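Local structure of CG4930 (Drosophila melanogaster, 3ISM) at residues Trp71-Asp76 against Thr85-Gln90; Glu94-Ala99 against Gly137-Arg142; Trp295-Arg300 against Leu321-Ala326. The protein inhibits the nuclease EndoG, which it binds in a complex of three protein chains. The protein carries 1 engineered substitution. All blocks are in the same frame, centred on the assembly; numbering follows the deposited sequence. Where two conformers were deposited one is given.

Contact 1: residues Trp71-Asp76 against Thr85-Gln90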
ATOM      1  N   TRP C  71      41.309 -23.796   1.991  1.00 29.77           N
ATOM      2  CA  TRP C  71      42.021 -25.001   1.594  1.00 30.61           C
ATOM      3  C   TRP C  71      43.458 -24.965   2.112  1.00 30.27           C
ATOM      4  O   TRP C  71      43.950 -25.945   2.673  1.00 30.37           O
ATOM      5  CB  TRP C  71      42.002 -25.157   0.065  1.00 30.97           C
ATOM      6  CG  TRP C  71      42.406 -26.523  -0.397  1.00 32.38           C
ATOM      7  CD1 TRP C  71      43.685 -26.988  -0.572  1.00 32.94           C
ATOM      8  CD2 TRP C  71      41.534 -27.603  -0.765  1.00 32.94           C
ATOM      9  NE1 TRP C  71      43.658 -28.288  -1.010  1.00 33.47           N
ATOM     10  CE2 TRP C  71      42.353 -28.690  -1.141  1.00 33.99           C
ATOM     11  CE3 TRP C  71      40.142 -27.754  -0.816  1.00 33.85           C
ATOM     12  CZ2 TRP C  71      41.827 -29.916  -1.566  1.00 33.72           C
ATOM     13  CZ3 TRP C  71      39.618 -28.976  -1.232  1.00 33.38           C
ATOM     14  CH2 TRP C  71      40.460 -30.038  -1.605  1.00 33.27           C
ATOM     15  N   ARG C  72      44.117 -23.827   1.936  1.00 29.79           N
ATOM     16  CA  ARG C  72      45.461 -23.648   2.468  1.00 29.69           C
ATOM     17  C   ARG C  72      45.536 -23.698   3.999  1.00 28.85           C
ATOM     18  O   ARG C  72      46.430 -24.331   4.549  1.00 27.95           O
ATOM     19  CB  ARG C  72      46.093 -22.370   1.907  1.00 30.42           C
ATOM     20  CG  ARG C  72      46.366 -22.496   0.411  1.00 32.59           C
ATOM     21  CD  ARG C  72      47.255 -21.395  -0.143  1.00 38.20           C
ATOM     22  NE  ARG C  72      46.597 -20.093  -0.165  1.00 41.53           N
ATOM     23  CZ  ARG C  72      47.102 -19.002   0.404  1.00 43.93           C
ATOM     24  NH1 ARG C  72      48.273 -19.067   1.032  1.00 44.59           N
ATOM     25  NH2 ARG C  72      46.449 -17.844   0.331  1.00 44.60           N
ATOM     26  N   LEU C  73      44.578 -23.075   4.684  1.00 28.19           N
ATOM     27  CA  LEU C  73      44.593 -23.069   6.151  1.00 28.02           C
ATOM     28  C   LEU C  73      44.480 -24.482   6.712  1.00 28.20           C
ATOM     29  O   LEU C  73      45.076 -24.796   7.733  1.00 27.84           O
ATOM     30  CB  LEU C  73      43.482 -22.183   6.719  1.00 27.33           C
ATOM     31  CG  LEU C  73      43.732 -20.679   6.556  1.00 26.84           C
ATOM     32  CD1 LEU C  73      42.434 -19.920   6.689  1.00 25.54           C
ATOM     33  CD2 LEU C  73      44.775 -20.160   7.540  1.00 25.54           C
ATOM     34  N   LEU C  74      43.731 -25.326   6.008  1.00 28.37           N
ATOM     35  CA  LEU C  74      43.485 -26.697   6.433  1.00 28.95           C
ATOM     36  C   LEU C  74      44.596 -27.676   6.056  1.00 29.56           C
ATOM     37  O   LEU C  74      44.894 -28.574   6.835  1.00 29.67           O
ATOM     38  CB  LEU C  74      42.149 -27.190   5.870  1.00 28.53           C
ATOM     39  CG  LEU C  74      40.888 -26.582   6.485  1.00 27.77           C
ATOM     40  CD1 LEU C  74      39.633 -26.947   5.679  1.00 26.53           C
ATOM     41  CD2 LEU C  74      40.739 -27.004   7.938  1.00 28.54           C
ATOM     42  N   PHE C  75      45.221 -27.489   4.888  1.00 30.15           N
ATOM     43  CA  PHE C  75      46.106 -28.518   4.332  1.00 30.93           C
ATOM     44  C   PHE C  75      47.573 -28.138   4.095  1.00 31.60           C
ATOM     45  O   PHE C  75      48.401 -29.026   3.903  1.00 31.69           O
ATOM     46  CB  PHE C  75      45.511 -29.095   3.028  1.00 30.80           C
ATOM     47  CG  PHE C  75      44.073 -29.543   3.159  1.00 30.51           C
ATOM     48  CD1 PHE C  75      43.719 -30.538   4.060  1.00 30.32           C
ATOM     49  CD2 PHE C  75      43.079 -28.968   2.380  1.00 29.54           C
ATOM     50  CE1 PHE C  75      42.397 -30.948   4.185  1.00 29.33           C
ATOM     51  CE2 PHE C  75      41.751 -29.364   2.507  1.00 28.30           C
ATOM     52  CZ  PHE C  75      41.415 -30.355   3.406  1.00 29.70           C
ATOM     53  N   ASP C  76      47.888 -26.841   4.091  1.00 32.43           N
ATOM     54  CA  ASP C  76      49.253 -26.353   3.815  1.00 33.36           C
ATOM     55  C   ASP C  76      50.361 -26.884   4.712  1.00 33.24           C
ATOM     56  O   ASP C  76      51.516 -26.903   4.291  1.00 33.73           O
ATOM     57  CB  ASP C  76      49.321 -24.819   3.843  1.00 33.74           C
ATOM     58  CG  ASP C  76      49.343 -24.203   2.449  1.00 36.90           C
ATOM     59  OD1 ASP C  76      49.196 -24.959   1.460  1.00 39.45           O
ATOM     60  OD2 ASP C  76      49.516 -22.959   2.339  1.00 39.60           O
ATOM     61  N   THR C  85      43.124 -24.097  11.716  1.00 29.16           N
ATOM     62  CA  THR C  85      41.834 -24.777  11.604  1.00 29.26           C
ATOM     63  C   THR C  85      40.714 -23.860  12.070  1.00 29.15           C
ATOM     64  O   THR C  85      39.659 -23.797  11.446  1.00 29.42           O
ATOM     65  CB  THR C  85      41.827 -26.115  12.386  1.00 29.33           C
ATOM     66  OG1 THR C  85      42.826 -26.976  11.838  1.00 29.59           O
ATOM     67  CG2 THR C  85      40.500 -26.821  12.280  1.00 30.87           C
ATOM     68  N   GLU C  86      40.955 -23.126  13.152  1.00 29.09           N
ATOM     69  CA  GLU C  86      39.990 -22.145  13.643  1.00 28.75           C
ATOM     70  C   GLU C  86      39.719 -21.040  12.618  1.00 28.53           C
ATOM     71  O   GLU C  86      38.569 -20.671  12.370  1.00 28.31           O
ATOM     72  CB  GLU C  86      40.441 -21.551  14.990  1.00 28.63           C
ATOM     73  CG  GLU C  86      39.460 -20.547  15.591  1.00 29.39           C
ATOM     74  CD  GLU C  86      38.033 -21.079  15.699  1.00 32.13           C
ATOM     75  OE1 GLU C  86      37.829 -22.313  15.636  1.00 33.41           O
ATOM     76  OE2 GLU C  86      37.103 -20.256  15.887  1.00 32.91           O
ATOM     77  N   LYS C  87      40.780 -20.525  12.012  1.00 28.35           N
ATOM     78  CA  LYS C  87      40.644 -19.532  10.942  1.00 28.29           C
ATOM     79  C   LYS C  87      39.799 -20.062   9.766  1.00 28.28           C
ATOM     80  O   LYS C  87      38.917 -19.366   9.257  1.00 28.11           O
ATOM     81  CB  LYS C  87      42.034 -19.083  10.458  1.00 28.12           C
ATOM     82  CG  LYS C  87      42.712 -18.106  11.395  1.00 27.82           C
ATOM     83  CD  LYS C  87      44.118 -17.768  10.935  1.00 29.69           C
ATOM     84  CE  LYS C  87      44.751 -16.721  11.843  1.00 29.79           C
ATOM     85  NZ  LYS C  87      46.191 -16.561  11.541  1.00 29.94           N
ATOM     86  N   ALA C  88      40.057 -21.300   9.360  1.00 28.36           N
ATOM     87  CA  ALA C  88      39.316 -21.923   8.266  1.00 29.11           C
ATOM     88  C   ALA C  88      37.842 -22.105   8.591  1.00 29.80           C
ATOM     89  O   ALA C  88      36.980 -21.826   7.765  1.00 30.22           O
ATOM     90  CB  ALA C  88      39.937 -23.245   7.897  1.00 29.19           C
ATOM     91  N   SER C  89      37.563 -22.543   9.811  1.00 30.36           N
ATOM     92  CA  SER C  89      36.200 -22.737  10.309  1.00 30.44           C
ATOM     93  C   SER C  89      35.382 -21.428  10.257  1.00 30.46           C
ATOM     94  O   SER C  89      34.281 -21.381   9.693  1.00 29.35           O
ATOM     95  CB  SER C  89      36.285 -23.294  11.737  1.00 30.70           C
ATOM     96  OG  SER C  89      35.009 -23.416  12.337  1.00 32.69           O
ATOM     97  N   GLN C  90      35.951 -20.362  10.822  1.00 30.40           N
ATOM     98  CA  GLN C  90      35.305 -19.053  10.824  1.00 30.77           C
ATOM     99  C   GLN C  90      35.080 -18.478   9.427  1.00 29.92           C
ATOM    100  O   GLN C  90      34.009 -17.959   9.144  1.00 30.53           O
ATOM    101  CB  GLN C  90      36.112 -18.064  11.661  1.00 30.65           C
ATOM    102  CG  GLN C  90      36.130 -18.373  13.149  1.00 31.61           C
ATOM    103  CD  GLN C  90      36.828 -17.299  13.957  1.00 32.84           C
ATOM    104  OE1 GLN C  90      36.809 -16.121  13.591  1.00 36.57           O
ATOM    105  NE2 GLN C  90      37.435 -17.694  15.081  1.00 34.58           N
TER

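Contact 2: residues Glu94-Ala99 against Gly137-Arg142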
ATOM      1  N   GLU C  94      31.328 -17.893   7.551  1.00 30.03           N
ATOM      2  CA  GLU C  94      30.988 -16.603   6.940  1.00 29.96           C
ATOM      3  C   GLU C  94      30.772 -16.734   5.434  1.00 29.13           C
ATOM      4  O   GLU C  94      29.768 -16.243   4.893  1.00 28.72           O
ATOM      5  CB  GLU C  94      32.084 -15.572   7.217  1.00 30.49           C
ATOM      6  CG  GLU C  94      31.771 -14.156   6.737  1.00 32.75           C
ATOM      7  CD  GLU C  94      30.731 -13.443   7.583  1.00 35.87           C
ATOM      8  OE1 GLU C  94      30.608 -13.754   8.784  1.00 37.26           O
ATOM      9  OE2 GLU C  94      30.045 -12.553   7.045  1.00 37.30           O
ATOM     10  N   TYR C  95      31.698 -17.410   4.760  1.00 28.70           N
ATOM     11  CA  TYR C  95      31.575 -17.585   3.312  1.00 28.05           C
ATOM     12  C   TYR C  95      30.284 -18.342   2.927  1.00 28.21           C
ATOM     13  O   TYR C  95      29.531 -17.874   2.054  1.00 27.73           O
ATOM     14  CB  TYR C  95      32.835 -18.184   2.688  1.00 27.15           C
ATOM     15  CG  TYR C  95      32.604 -18.814   1.335  1.00 27.28           C
ATOM     16  CD1 TYR C  95      31.962 -18.116   0.317  1.00 27.03           C
ATOM     17  CD2 TYR C  95      33.022 -20.114   1.074  1.00 25.49           C
ATOM     18  CE1 TYR C  95      31.726 -18.710  -0.912  1.00 27.06           C
ATOM     19  CE2 TYR C  95      32.803 -20.697  -0.160  1.00 24.19           C
ATOM     20  CZ  TYR C  95      32.158 -19.989  -1.143  1.00 25.49           C
ATOM     21  OH  TYR C  95      31.940 -20.545  -2.373  1.00 26.60           O
ATOM     22  N   ARG C  96      30.021 -19.473   3.589  1.00 28.05           N
ATOM     23  CA  ARG C  96      28.787 -20.241   3.358  1.00 28.42           C
ATOM     24  C   ARG C  96      27.496 -19.408   3.527  1.00 28.83           C
ATOM     25  O   ARG C  96      26.539 -19.559   2.763  1.00 28.49           O
ATOM     26  CB  ARG C  96      28.723 -21.442   4.310  1.00 28.79           C
ATOM     27  CG  ARG C  96      27.528 -22.358   4.056  1.00 28.92           C
ATOM     28  CD  ARG C  96      27.536 -23.559   4.984  1.00 28.56           C
ATOM     29  NE  ARG C  96      26.593 -24.586   4.538  1.00 29.62           N
ATOM     30  CZ  ARG C  96      25.284 -24.548   4.778  1.00 30.21           C
ATOM     31  NH1 ARG C  96      24.756 -23.543   5.474  1.00 30.45           N
ATOM     32  NH2 ARG C  96      24.505 -25.522   4.347  1.00 28.63           N
ATOM     33  N   GLY C  97      27.484 -18.548   4.543  1.00 28.92           N
ATOM     34  CA  GLY C  97      26.339 -17.687   4.822  1.00 29.76           C
ATOM     35  C   GLY C  97      26.030 -16.778   3.652  1.00 30.10           C
ATOM     36  O   GLY C  97      24.870 -16.532   3.340  1.00 30.68           O
ATOM     37  N   ASP C  98      27.074 -16.280   3.002  1.00 30.00           N
ATOM     38  CA  ASP C  98      26.907 -15.484   1.787  1.00 29.98           C
ATOM     39  C   ASP C  98      26.537 -16.334   0.584  1.00 29.90           C
ATOM     40  O   ASP C  98      25.678 -15.944  -0.215  1.00 29.58           O
ATOM     41  CB  ASP C  98      28.178 -14.682   1.496  1.00 30.02           C
ATOM     42  CG  ASP C  98      28.377 -13.558   2.480  1.00 30.27           C
ATOM     43  OD1 ASP C  98      27.366 -13.016   2.957  1.00 32.48           O
ATOM     44  OD2 ASP C  98      29.526 -13.219   2.797  1.00 31.02           O
ATOM     45  N   ALA C  99      27.198 -17.486   0.440  1.00 29.73           N
ATOM     46  CA  ALA C  99      26.912 -18.379  -0.683  1.00 29.67           C
ATOM     47  C   ALA C  99      25.440 -18.811  -0.751  1.00 29.90           C
ATOM     48  O   ALA C  99      24.891 -18.952  -1.850  1.00 29.57           O
ATOM     49  CB  ALA C  99      27.811 -19.591  -0.650  1.00 29.80           C
ATOM     50  N   GLY C 137      27.818 -28.242   5.205  1.00 29.25           N
ATOM     51  CA  GLY C 137      27.761 -28.920   3.920  1.00 28.77           C
ATOM     52  C   GLY C 137      26.910 -28.126   2.943  1.00 28.70           C
ATOM     53  O   GLY C 137      26.724 -26.930   3.123  1.00 28.63           O
ATOM     54  N   PRO C 138      26.388 -28.790   1.897  1.00 28.66           N
ATOM     55  CA  PRO C 138      25.641 -28.076   0.866  1.00 28.60           C
ATOM     56  C   PRO C 138      24.501 -27.202   1.401  1.00 28.76           C
ATOM     57  O   PRO C 138      23.820 -27.558   2.379  1.00 28.45           O
ATOM     58  CB  PRO C 138      25.091 -29.207  -0.012  1.00 28.39           C
ATOM     59  CG  PRO C 138      26.088 -30.311   0.148  1.00 28.67           C
ATOM     60  CD  PRO C 138      26.468 -30.236   1.611  1.00 28.42           C
ATOM     61  N   CYS C 139      24.327 -26.051   0.766  1.00 28.26           N
ATOM     62  CA  CYS C 139      23.196 -25.195   1.012  1.00 28.74           C
ATOM     63  C   CYS C 139      21.942 -25.927   0.528  1.00 28.14           C
ATOM     64  O   CYS C 139      21.999 -26.659  -0.469  1.00 27.85           O
ATOM     65  CB  CYS C 139      23.356 -23.873   0.247  1.00 28.86           C
ATOM     66  SG  CYS C 139      25.019 -23.096   0.434  1.00 33.33           S
ATOM     67  N   TRP C 140      20.839 -25.731   1.245  1.00 26.75           N
ATOM     68  CA  TRP C 140      19.548 -26.351   0.917  1.00 26.65           C
ATOM     69  C   TRP C 140      18.377 -25.556   1.512  1.00 26.18           C
ATOM     70  O   TRP C 140      18.573 -24.433   1.966  1.00 25.66           O
ATOM     71  CB  TRP C 140      19.504 -27.828   1.355  1.00 26.35           C
ATOM     72  CG  TRP C 140      19.519 -28.113   2.829  1.00 26.00           C
ATOM     73  CD1 TRP C 140      20.518 -27.820   3.712  1.00 26.87           C
ATOM     74  CD2 TRP C 140      18.520 -28.825   3.579  1.00 26.51           C
ATOM     75  NE1 TRP C 140      20.192 -28.284   4.969  1.00 27.01           N
ATOM     76  CE2 TRP C 140      18.977 -28.916   4.910  1.00 27.31           C
ATOM     77  CE3 TRP C 140      17.276 -29.388   3.253  1.00 26.90           C
ATOM     78  CZ2 TRP C 140      18.228 -29.534   5.924  1.00 27.30           C
ATOM     79  CZ3 TRP C 140      16.535 -29.995   4.248  1.00 26.67           C
ATOM     80  CH2 TRP C 140      17.013 -30.067   5.571  1.00 27.49           C
ATOM     81  N   SER C 141      17.171 -26.127   1.543  1.00 26.52           N
ATOM     82  CA  SER C 141      16.013 -25.325   1.981  1.00 27.53           C
ATOM     83  C   SER C 141      16.024 -24.894   3.457  1.00 28.01           C
ATOM     84  O   SER C 141      15.266 -24.011   3.855  1.00 27.48           O
ATOM     85  CB  SER C 141      14.678 -25.983   1.605  1.00 27.12           C
ATOM     86  OG  SER C 141      14.517 -27.221   2.256  1.00 30.24           O
ATOM     87  N   ARG C 142      16.884 -25.507   4.261  1.00 28.81           N
ATOM     88  CA  ARG C 142      16.993 -25.113   5.658  0.50 29.29           C
ATOM     89  C   ARG C 142      17.621 -23.728   5.760  1.00 29.47           C
ATOM     90  O   ARG C 142      17.263 -22.948   6.642  1.00 29.60           O
ATOM     91  CB  ARG C 142      17.816 -26.140   6.440  0.50 29.30           C
ATOM     92  CG  ARG C 142      17.753 -26.042   7.959  0.50 29.58           C
ATOM     93  CD  ARG C 142      16.368 -26.283   8.527  0.50 28.45           C
ATOM     94  NE  ARG C 142      15.754 -27.547   8.120  0.50 28.43           N
ATOM     95  CZ  ARG C 142      15.822 -28.682   8.814  0.50 27.18           C
ATOM     96  NH1 ARG C 142      16.502 -28.737   9.957  0.50 25.97           N
ATOM     97  NH2 ARG C 142      15.213 -29.770   8.356  0.50 25.86           N
TER

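Contact 3: residues Trp295-Arg300 against Leu321-Ala326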
ATOM      1  N   TRP C 295     -32.972  27.363   9.127  1.00 31.97           N
ATOM      2  CA  TRP C 295     -34.017  27.292  10.158  1.00 31.32           C
ATOM      3  C   TRP C 295     -33.613  27.942  11.476  1.00 31.10           C
ATOM      4  O   TRP C 295     -34.461  28.526  12.159  1.00 30.42           O
ATOM      5  CB  TRP C 295     -34.424  25.830  10.387  1.00 31.28           C
ATOM      6  CG  TRP C 295     -35.294  25.546  11.603  1.00 31.21           C
ATOM      7  CD1 TRP C 295     -36.658  25.580  11.665  1.00 30.71           C
ATOM      8  CD2 TRP C 295     -34.847  25.136  12.908  1.00 31.19           C
ATOM      9  NE1 TRP C 295     -37.088  25.229  12.923  1.00 30.58           N
ATOM     10  CE2 TRP C 295     -35.999  24.957  13.708  1.00 30.49           C
ATOM     11  CE3 TRP C 295     -33.586  24.910  13.478  1.00 30.86           C
ATOM     12  CZ2 TRP C 295     -35.929  24.562  15.048  1.00 30.33           C
ATOM     13  CZ3 TRP C 295     -33.517  24.517  14.812  1.00 30.64           C
ATOM     14  CH2 TRP C 295     -34.682  24.344  15.579  1.00 30.79           C
ATOM     15  N   ILE C 296     -32.333  27.841  11.839  1.00 30.82           N
ATOM     16  CA  ILE C 296     -31.879  28.377  13.134  1.00 30.87           C
ATOM     17  C   ILE C 296     -32.121  29.897  13.249  1.00 30.80           C
ATOM     18  O   ILE C 296     -32.387  30.413  14.341  1.00 30.80           O
ATOM     19  CB  ILE C 296     -30.412  27.938  13.493  1.00 30.86           C
ATOM     20  CG1 ILE C 296     -30.159  28.006  15.001  1.00 30.30           C
ATOM     21  CG2 ILE C 296     -29.351  28.716  12.683  1.00 30.72           C
ATOM     22  CD1 ILE C 296     -30.987  27.058  15.819  1.00 29.31           C
ATOM     23  N   PHE C 297     -32.079  30.581  12.106  1.00 30.94           N
ATOM     24  CA  PHE C 297     -32.419  31.998  12.000  1.00 30.98           C
ATOM     25  C   PHE C 297     -33.893  32.254  12.282  1.00 30.94           C
ATOM     26  O   PHE C 297     -34.240  33.251  12.931  1.00 31.02           O
ATOM     27  CB  PHE C 297     -32.080  32.525  10.607  1.00 31.20           C
ATOM     28  CG  PHE C 297     -30.666  32.991  10.459  1.00 31.43           C
ATOM     29  CD1 PHE C 297     -30.316  34.298  10.779  1.00 31.64           C
ATOM     30  CD2 PHE C 297     -29.684  32.131   9.982  1.00 32.26           C
ATOM     31  CE1 PHE C 297     -29.008  34.740  10.635  1.00 31.87           C
ATOM     32  CE2 PHE C 297     -28.366  32.560   9.833  1.00 32.50           C
ATOM     33  CZ  PHE C 297     -28.027  33.868  10.161  1.00 32.22           C
ATOM     34  N   ASN C 298     -34.752  31.364  11.781  1.00 30.76           N
ATOM     35  CA  ASN C 298     -36.193  31.423  12.059  1.00 30.76           C
ATOM     36  C   ASN C 298     -36.497  31.225  13.544  1.00 30.49           C
ATOM     37  O   ASN C 298     -37.331  31.935  14.110  1.00 30.10           O
ATOM     38  CB  ASN C 298     -36.959  30.378  11.234  1.00 31.01           C
ATOM     39  CG  ASN C 298     -36.818  30.584   9.732  1.00 31.14           C
ATOM     40  OD1 ASN C 298     -36.542  29.637   8.994  1.00 31.54           O
ATOM     41  ND2 ASN C 298     -37.018  31.817   9.273  1.00 30.68           N
ATOM     42  N   LEU C 299     -35.814  30.261  14.166  1.00 30.24           N
ATOM     43  CA  LEU C 299     -35.978  30.002  15.592  1.00 30.25           C
ATOM     44  C   LEU C 299     -35.531  31.188  16.446  1.00 30.47           C
ATOM     45  O   LEU C 299     -36.243  31.576  17.379  1.00 30.51           O
ATOM     46  CB  LEU C 299     -35.261  28.725  16.021  1.00 29.99           C
ATOM     47  CG  LEU C 299     -35.242  28.403  17.522  1.00 30.02           C
ATOM     48  CD1 LEU C 299     -36.641  28.188  18.063  1.00 30.25           C
ATOM     49  CD2 LEU C 299     -34.376  27.188  17.817  1.00 30.14           C
ATOM     50  N   ARG C 300     -34.369  31.758  16.120  1.00 30.61           N
ATOM     51  CA  ARG C 300     -33.857  32.949  16.811  1.00 30.63           C
ATOM     52  C   ARG C 300     -34.846  34.115  16.774  1.00 30.66           C
ATOM     53  O   ARG C 300     -35.107  34.744  17.802  1.00 30.46           O
ATOM     54  CB  ARG C 300     -32.524  33.406  16.211  1.00 30.64           C
ATOM     55  CG  ARG C 300     -32.080  34.802  16.687  1.00 29.85           C
ATOM     56  CD  ARG C 300     -31.082  35.438  15.749  1.00 27.81           C
ATOM     57  NE  ARG C 300     -31.723  35.900  14.526  1.00 26.74           N
ATOM     58  CZ  ARG C 300     -31.117  36.603  13.576  1.00 26.40           C
ATOM     59  NH1 ARG C 300     -29.836  36.933  13.696  1.00 25.51           N
ATOM     60  NH2 ARG C 300     -31.801  36.977  12.498  1.00 26.11           N
ATOM     61  N   LEU C 321     -25.179  27.954  19.618  1.00 30.51           N
ATOM     62  CA  LEU C 321     -26.144  27.130  18.888  1.00 30.25           C
ATOM     63  C   LEU C 321     -26.595  27.766  17.579  1.00 30.24           C
ATOM     64  O   LEU C 321     -27.652  27.437  17.032  1.00 30.03           O
ATOM     65  CB  LEU C 321     -27.330  26.744  19.782  1.00 30.13           C
ATOM     66  CG  LEU C 321     -26.912  25.906  21.003  1.00 30.30           C
ATOM     67  CD1 LEU C 321     -28.127  25.442  21.799  1.00 29.03           C
ATOM     68  CD2 LEU C 321     -26.009  24.711  20.602  1.00 28.81           C
ATOM     69  N   GLY C 322     -25.760  28.665  17.071  1.00 30.34           N
ATOM     70  CA  GLY C 322     -26.014  29.325  15.803  1.00 30.61           C
ATOM     71  C   GLY C 322     -25.665  28.444  14.628  1.00 30.78           C
ATOM     72  O   GLY C 322     -25.519  27.228  14.790  1.00 30.89           O
ATOM     73  N   PRO C 323     -25.546  29.050  13.436  1.00 30.81           N
ATOM     74  CA  PRO C 323     -25.168  28.352  12.218  1.00 30.95           C
ATOM     75  C   PRO C 323     -23.940  27.472  12.415  1.00 30.97           C
ATOM     76  O   PRO C 323     -23.035  27.825  13.186  1.00 31.06           O
ATOM     77  CB  PRO C 323     -24.860  29.494  11.245  1.00 30.99           C
ATOM     78  CG  PRO C 323     -25.776  30.590  11.678  1.00 30.93           C
ATOM     79  CD  PRO C 323     -25.793  30.485  13.186  1.00 31.11           C
ATOM     80  N   SER C 324     -23.930  26.316  11.754  1.00 30.81           N
ATOM     81  CA  SER C 324     -22.764  25.432  11.786  1.00 30.68           C
ATOM     82  C   SER C 324     -21.594  26.077  11.048  1.00 30.34           C
ATOM     83  O   SER C 324     -21.808  26.769  10.045  1.00 30.36           O
ATOM     84  CB  SER C 324     -23.105  24.094  11.152  1.00 30.60           C
ATOM     85  OG  SER C 324     -22.057  23.162  11.334  1.00 31.82           O
ATOM     86  N   CYS C 325     -20.373  25.850  11.541  1.00 30.16           N
ATOM     87  CA  CYS C 325     -19.177  26.445  10.931  0.50 29.64           C
ATOM     88  C   CYS C 325     -17.902  25.622  11.169  1.00 30.01           C
ATOM     89  O   CYS C 325     -17.963  24.507  11.707  1.00 30.12           O
ATOM     90  CB  CYS C 325     -19.002  27.905  11.384  0.50 29.70           C
ATOM     91  SG  CYS C 325     -18.494  28.114  13.082  0.50 27.18           S
ATOM     92  N   ALA C 326     -16.751  26.163  10.742  1.00 29.79           N
ATOM     93  CA  ALA C 326     -15.455  25.455  10.828  1.00 29.72           C
ATOM     94  C   ALA C 326     -15.048  25.132  12.256  1.00 29.82           C
ATOM     95  O   ALA C 326     -14.097  24.386  12.490  1.00 29.66           O
ATOM     96  CB  ALA C 326     -14.343  26.247  10.136  1.00 29.66           C
TER

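Contact 1: residues Trp71-Asp76 against Thr85-Gln90
T85, K87 and A88 on helix 81-102 meet L73 and L74 near the C-terminal end of helix 52-75, and a short turn joins the two helices into an antiparallel helical hairpin. The segment axes approach to 8.3 Å, with 149° between their N-to-C directions. T85 enters the contact first. Its methyl CG2 makes a loose contact, 4.4 Å from L74 CD2, and F126 of helix 124-132 touches both T85 and L74. K87 contributes the root of its side chain: the CB carbon sits 3.9 Å from L73 CD1 and slightly farther from the other methyl of that leucine, with the two side chains crossing at about a right angle. CG of K87 stands anti to the carbonyl carbon (chi1 -77°), and from there the chain runs out extended, carrying its ammonium away from the leucines to the backbone oxygen L29 O, with which NZ is hydrogen-bonded. L29 also touches L73, and thereby borders the same patch. A88 comes next and meets two leucines, which lie roughly at right angles as seen from its methyl. A88 CB lies 3.9 Å from L73 CB and 3.7 Å from the branch carbon L74 CG. L73 also reaches the backbone here, its CD1 resting 3.8 Å from A88 N. Having no side chain beyond CB, the small A88 probably allows the helices so near an approach. With no hydrogen bond crossing between the segments, the pairing here rests on hydrocarbon contacts; the meeting of two leucines with one alanine methyl is consistent with the local spacing of the axes, and the one lysine involved has its charge directed to a partner outside the patch.

Contact 2: residues Glu94-Ala99 against Gly137-Arg142
R96 and C139 mark the nearest backbone approach, their CA atoms 7.8 Å apart, where the irregular segment G137-R142 passes helix 81-102. R96 spans this gap. Its CG is anti to the backbone N (chi1 -175°) and the chain stays extended as far as NE, which delivers the guanidinium edge-on to the loop. NE donates to G137 O at 2.7 Å, with the acceptor in the guanidinium plane and the donor in the carbonyl plane. NH2 donates to the same oxygen over 2.9 Å, but from well above the carbonyl plane, so G137 O is gripped side-on by two nitrogens. A weak bond, bent to 125° at the hydrogen, links NH2 also to P138 O. In this helical domain of the Ku C-terminal-like family, the arginine thus ties the loop that follows helix 124-132 to a helix some forty residues earlier. D143 forms a salt bridge with R96 NH2, so the buried charge has a countercharge that is also bonded to the loop backbone at W140 N. A leucine here, lacking the guanidinium donors, would probably leave buried G137 O without a mate from this helix and the charge of D143 unmatched, freeing the loop to shift. Beside the guanidinium, C139 turns its thiol to the helix: SG is 4.5 Å from R96 CG and equally far from A99 C. On the same segments, E94 and D98 form salt bridges with R94 and R93 of a CG8862 chain, and S141 O accepts from R134 of the same chain.

Contact 3: residues Trp295-Arg300 against Leu321-Ala326
I296 packs against L321 and P323, where the Gly-Pro loop after helix 309-317 runs past helix 290-305 in the all-helical C-terminal half of the chain. The close part of the contact is built around the isoleucine branches. CG1, anti to the backbone N (chi1 -157°), points at the loop backbone and lies 3.3 Å from L321 O, with CD1 close to the same oxygen, which is also hydrogen-bonded to Y292 OH. The other branch, CG2, reaches the proline, 3.9 Å from P323 N and 4.0 Å from P323 CD. L277 and M316 also touch I296, while K281 of helix 267-287 bonds G322 O and, weakly, P323 O. At the margin the fit is thinner: F297 brings one ring atom, CE2, to 3.7 Å from P323 CG, with the two side chains crossing at about a right angle. The phenyl ring also has other neighbours: F342 meets it edge-to-face, and its own edge, at CD1, lies over one face of the R300 guanidinium, whose NH2 sits in the plane of the ring. Beyond P323 the side chains of 295-300 no longer reach the loop. N293 of the same helix still holds S324 N, D328 takes S324 OG and C325 N, and at the partly exposed end A326 O receives a hydrogen bond from NH2 of R134 on a CG8862 chain.

How the contacts relate
Contacts 1 and 2 follow one another along helix 81-102, their centres 18 Å apart: the first joins it to the preceding helix, the second to a distant loop. Contact 3 lies on the opposite side of the chain's centre, its centre 74 Å from that of contact 2 and 88 Å from that of contact 1. Contacts 2 and 3 nevertheless use matching Gly-Pro loops, with G137 and G322 in nearly the same backbone conformation. R96 in contact 2 and K281 beside contact 3 each bond the Gly and Pro carbonyls, whereas contact 3 itself is apolar packing. Both loops reach an R134 of CG8862; with about 57 Å between their nearest atoms, these must belong to two different copies of the nuclease chain.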